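Local atomic coordinates of viral structural protein 4 (Bombyx mori cytoplasmic polyhedrosis virus, PDB entry 6TZ0), a protein that binds GTP through a P-loop and probably assists the viral RNA-dependent RNA polymerase during transcription inside the capsid. Residues S374-Y386 / T480-N492. Numbering follows the deposited sequence.
Sequences SGQVVGHLSSDAY and TTPRTLIVEGHFN
H380 reaches from edge strand 378-381 to E488 on neighbouring strand 484-489, two parallel strands of a five-stranded sheet that, with its Walker A-like loop, is consistent with a P-loop NTPase fold. The strands are joined by G379 N to T484 O (2.8 Å), I486 N to G379 O (2.8 Å) and a weak bond from L381 N to I486 O. With CG anti to the backbone N (chi1 177°), the imidazole stands out from the sheet and brings NE2 over to E488. Its NE2 donates to E488 OE2 (3.0 Å) from above the carboxylate, whose plane is turned 75° from the ring. That carboxylate also lies against T360, a GTP-binding residue, so the bond from H380 probably helps fix its rotation there. On the same face I486 CG2 touches H380 CD2, and I486 CD1 meets V378 CG1 (3.8 Å). V378 and H380 also touch helix 359-374. At the strand entrance T484 OG1 donates to V377 O (3.0 Å), out of the carbonyl plane. R483, held chiefly by V339 O and V344 O, adds a weak NH1 bond to Q376 OE1. Past the strands S383 lies over one face of the H490 ring, its CB making a CH-pi contact; that ring stacks on Y534. S383 OG sits over the ring centre, 3.0 Å from H490 CE1, which D384 OD1 approaches at the ring edge, 3.2 Å away.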
loop_
_atom_site.group_PDB
_atom_site.type_symbol
_atom_site.label_atom_id
_atom_site.label_comp_id
_atom_site.label_asym_id
_atom_site.label_seq_id
_atom_site.Cartn_x
_atom_site.Cartn_y
_atom_site.Cartn_z
ATOM N N SER B 374 25.893 30.926 -2.389
ATOM C CA SER B 374 24.630 30.810 -3.100
ATOM C C SER B 374 24.207 32.096 -3.791
ATOM O O SER B 374 23.640 32.046 -4.886
ATOM C CB SER B 374 23.533 30.376 -2.130
ATOM O OG SER B 374 22.281 30.334 -2.783
ATOM N N GLY B 375 24.457 33.245 -3.177
ATOM C CA GLY B 375 23.998 34.499 -3.720
ATOM C C GLY B 375 22.611 34.908 -3.291
ATOM O O GLY B 375 22.073 35.876 -3.838
ATOM N N GLN B 376 22.014 34.208 -2.337
ATOM C CA GLN B 376 20.669 34.491 -1.871
ATOM C C GLN B 376 20.714 34.879 -0.400
ATOM O O GLN B 376 21.740 34.758 0.270
ATOM C CB GLN B 376 19.754 33.283 -2.079
ATOM C CG GLN B 376 19.638 32.850 -3.522
ATOM C CD GLN B 376 18.665 31.708 -3.716
ATOM O OE1 GLN B 376 18.012 31.271 -2.777
ATOM N NE2 GLN B 376 18.587 31.199 -4.933
ATOM N N VAL B 377 19.584 35.354 0.096
ATOM C CA VAL B 377 19.443 35.735 1.496
ATOM C C VAL B 377 19.011 34.511 2.290
ATOM O O VAL B 377 18.023 33.855 1.945
ATOM C CB VAL B 377 18.431 36.881 1.650
ATOM C CG1 VAL B 377 18.184 37.191 3.113
ATOM C CG2 VAL B 377 18.927 38.110 0.926
ATOM N N VAL B 378 19.746 34.203 3.356
ATOM C CA VAL B 378 19.455 33.062 4.215
ATOM C C VAL B 378 18.986 33.588 5.562
ATOM O O VAL B 378 19.686 34.377 6.205
ATOM C CB VAL B 378 20.679 32.149 4.381
ATOM C CG1 VAL B 378 20.370 31.029 5.356
ATOM C CG2 VAL B 378 21.105 31.579 3.045
ATOM N N GLY B 379 17.808 33.151 5.990
ATOM C CA GLY B 379 17.322 33.469 7.316
ATOM C C GLY B 379 17.679 32.397 8.331
ATOM O O GLY B 379 17.805 31.223 8.006
ATOM N N HIS B 380 17.837 32.819 9.584
ATOM C CA HIS B 380 18.260 31.903 10.641
ATOM C C HIS B 380 17.513 32.249 11.923
ATOM O O HIS B 380 17.854 33.221 12.600
ATOM C CB HIS B 380 19.767 31.960 10.838
ATOM C CG HIS B 380 20.256 31.097 11.954
ATOM N ND1 HIS B 380 20.509 31.589 13.216
ATOM C CD2 HIS B 380 20.484 29.766 12.018
ATOM C CE1 HIS B 380 20.908 30.604 13.997
ATOM N NE2 HIS B 380 20.896 29.486 13.297
ATOM N N LEU B 381 16.504 31.447 12.249
ATOM C CA LEU B 381 15.824 31.541 13.531
ATOM C C LEU B 381 16.550 30.692 14.562
ATOM O O LEU B 381 17.018 29.593 14.258
ATOM C CB LEU B 381 14.374 31.075 13.422
ATOM C CG LEU B 381 13.415 31.900 12.573
ATOM C CD1 LEU B 381 12.077 31.210 12.499
ATOM C CD2 LEU B 381 13.261 33.289 13.144
ATOM N N SER B 382 16.634 31.203 15.785
ATOM C CA SER B 382 17.231 30.454 16.877
ATOM C C SER B 382 16.283 29.363 17.355
ATOM O O SER B 382 15.152 29.226 16.888
ATOM C CB SER B 382 17.591 31.378 18.031
ATOM O OG SER B 382 18.087 30.625 19.119
ATOM N N SER B 383 16.752 28.574 18.314
ATOM C CA SER B 383 15.925 27.509 18.851
ATOM C C SER B 383 14.977 28.022 19.921
ATOM O O SER B 383 13.967 27.371 20.202
ATOM C CB SER B 383 16.805 26.401 19.417
ATOM O OG SER B 383 16.046 25.239 19.646
ATOM N N ASP B 384 15.277 29.177 20.511
ATOM C CA ASP B 384 14.398 29.836 21.472
ATOM C C ASP B 384 13.597 30.953 20.825
ATOM O O ASP B 384 13.287 31.946 21.476
ATOM C CB ASP B 384 15.208 30.382 22.643
ATOM C CG ASP B 384 15.765 29.296 23.538
ATOM O OD1 ASP B 384 15.135 28.224 23.636
ATOM O OD2 ASP B 384 16.830 29.517 24.148
ATOM N N ALA B 385 13.240 30.821 19.548
ATOM C CA ALA B 385 12.552 31.907 18.859
ATOM C C ALA B 385 11.092 32.003 19.276
ATOM O O ALA B 385 10.605 33.087 19.617
ATOM C CB ALA B 385 12.670 31.725 17.348
ATOM N N TYR B 386 10.384 30.874 19.253
ATOM C CA TYR B 386 8.989 30.845 19.669
ATOM C C TYR B 386 8.833 31.143 21.151
ATOM O O TYR B 386 7.849 31.775 21.546
ATOM C CB TYR B 386 8.374 29.490 19.340
ATOM C CG TYR B 386 6.949 29.340 19.803
ATOM C CD1 TYR B 386 5.929 30.023 19.176
ATOM C CD2 TYR B 386 6.626 28.506 20.864
ATOM C CE1 TYR B 386 4.626 29.894 19.592
ATOM C CE2 TYR B 386 5.323 28.370 21.287
ATOM C CZ TYR B 386 4.329 29.063 20.645
ATOM O OH TYR B 386 3.030 28.926 21.061
ATOM N N THR B 480 7.920 39.372 3.722
ATOM C CA THR B 480 9.288 39.856 3.801
ATOM C C THR B 480 10.250 38.820 4.361
ATOM O O THR B 480 11.419 39.140 4.599
ATOM C CB THR B 480 9.348 41.121 4.652
ATOM O OG1 THR B 480 9.024 40.797 6.007
ATOM C CG2 THR B 480 8.341 42.124 4.147
ATOM N N THR B 481 9.791 37.599 4.586
ATOM C CA THR B 481 10.688 36.578 5.090
ATOM C C THR B 481 11.563 36.042 3.954
ATOM O O THR B 481 11.149 36.039 2.792
ATOM C CB THR B 481 9.888 35.452 5.754
ATOM O OG1 THR B 481 10.774 34.489 6.333
ATOM C CG2 THR B 481 8.947 34.769 4.778
ATOM N N PRO B 482 12.808 35.672 4.248
ATOM C CA PRO B 482 13.689 35.170 3.194
ATOM C C PRO B 482 13.255 33.803 2.691
ATOM O O PRO B 482 12.503 33.075 3.339
ATOM C CB PRO B 482 15.056 35.103 3.876
ATOM C CG PRO B 482 14.969 36.075 4.961
ATOM C CD PRO B 482 13.570 36.009 5.461
ATOM N N ARG B 483 13.741 33.475 1.497
ATOM C CA ARG B 483 13.326 32.248 0.826
ATOM C C ARG B 483 13.901 31.014 1.512
ATOM O O ARG B 483 13.193 30.021 1.720
ATOM C CB ARG B 483 13.753 32.295 -0.638
ATOM C CG ARG B 483 13.446 31.032 -1.373
ATOM C CD ARG B 483 13.914 31.052 -2.795
ATOM N NE ARG B 483 13.657 29.763 -3.416
ATOM C CZ ARG B 483 14.517 28.753 -3.399
ATOM N NH1 ARG B 483 15.690 28.895 -2.807
ATOM N NH2 ARG B 483 14.210 27.609 -3.985
ATOM N N THR B 484 15.180 31.052 1.864
ATOM C CA THR B 484 15.849 29.926 2.497
ATOM C C THR B 484 15.988 30.206 3.985
ATOM O O THR B 484 16.646 31.172 4.378
ATOM C CB THR B 484 17.215 29.675 1.863
ATOM O OG1 THR B 484 18.043 30.820 2.056
ATOM C CG2 THR B 484 17.070 29.435 0.375
ATOM N N LEU B 485 15.367 29.364 4.806
ATOM C CA LEU B 485 15.432 29.469 6.255
ATOM C C LEU B 485 16.223 28.316 6.852
ATOM O O LEU B 485 16.262 27.212 6.306
ATOM C CB LEU B 485 14.041 29.470 6.887
ATOM C CG LEU B 485 13.129 30.678 6.745
ATOM C CD1 LEU B 485 11.770 30.348 7.320
ATOM C CD2 LEU B 485 13.727 31.873 7.457
ATOM N N ILE B 486 16.849 28.593 7.990
ATOM C CA ILE B 486 17.489 27.582 8.817
ATOM C C ILE B 486 16.889 27.717 10.205
ATOM O O ILE B 486 17.101 28.730 10.882
ATOM C CB ILE B 486 19.012 27.737 8.857
ATOM C CG1 ILE B 486 19.601 27.462 7.478
ATOM C CG2 ILE B 486 19.612 26.792 9.874
ATOM C CD1 ILE B 486 21.034 27.843 7.369
ATOM N N VAL B 487 16.132 26.712 10.624
ATOM C CA VAL B 487 15.375 26.755 11.867
ATOM C C VAL B 487 15.941 25.703 12.808
ATOM O O VAL B 487 16.186 24.564 12.395
ATOM C CB VAL B 487 13.875 26.520 11.607
ATOM C CG1 VAL B 487 13.092 26.554 12.895
ATOM C CG2 VAL B 487 13.344 27.549 10.631
ATOM N N GLU B 488 16.167 26.083 14.057
ATOM C CA GLU B 488 16.661 25.174 15.076
ATOM C C GLU B 488 15.507 24.673 15.937
ATOM O O GLU B 488 14.496 25.351 16.120
ATOM C CB GLU B 488 17.691 25.879 15.950
ATOM C CG GLU B 488 18.881 26.413 15.208
ATOM C CD GLU B 488 19.806 27.183 16.120
ATOM O OE1 GLU B 488 19.475 27.331 17.312
ATOM O OE2 GLU B 488 20.854 27.657 15.645
ATOM N N GLY B 489 15.669 23.463 16.471
ATOM C CA GLY B 489 14.657 22.872 17.316
ATOM C C GLY B 489 15.284 22.171 18.503
ATOM O O GLY B 489 16.491 21.942 18.542
ATOM N N HIS B 490 14.445 21.838 19.480
ATOM C CA HIS B 490 14.930 21.140 20.661
ATOM C C HIS B 490 14.586 19.663 20.713
ATOM O O HIS B 490 15.319 18.912 21.356
ATOM C CB HIS B 490 14.410 21.784 21.948
ATOM C CG HIS B 490 15.058 23.086 22.288
ATOM N ND1 HIS B 490 14.412 24.295 22.173
ATOM C CD2 HIS B 490 16.314 23.370 22.702
ATOM C CE1 HIS B 490 15.225 25.264 22.555
ATOM N NE2 HIS B 490 16.391 24.730 22.862
ATOM N N PHE B 491 13.510 19.220 20.067
ATOM C CA PHE B 491 13.093 17.832 20.206
ATOM C C PHE B 491 12.227 17.420 19.028
ATOM O O PHE B 491 11.649 18.257 18.336
ATOM C CB PHE B 491 12.372 17.592 21.537
ATOM C CG PHE B 491 11.212 18.512 21.802
ATOM C CD1 PHE B 491 11.405 19.712 22.464
ATOM C CD2 PHE B 491 9.926 18.155 21.444
ATOM C CE1 PHE B 491 10.353 20.552 22.723
ATOM C CE2 PHE B 491 8.867 18.993 21.708
ATOM C CZ PHE B 491 9.085 20.192 22.348
ATOM N N ASN B 492 12.136 16.103 18.824
ATOM C CA ASN B 492 11.564 15.550 17.602
ATOM C C ASN B 492 10.055 15.704 17.496
ATOM O O ASN B 492 9.511 15.443 16.422
ATOM C CB ASN B 492 11.892 14.064 17.465
ATOM C CG ASN B 492 13.355 13.811 17.241
ATOM O OD1 ASN B 492 13.994 13.110 18.013
ATOM N ND2 ASN B 492 13.899 14.391 16.184
#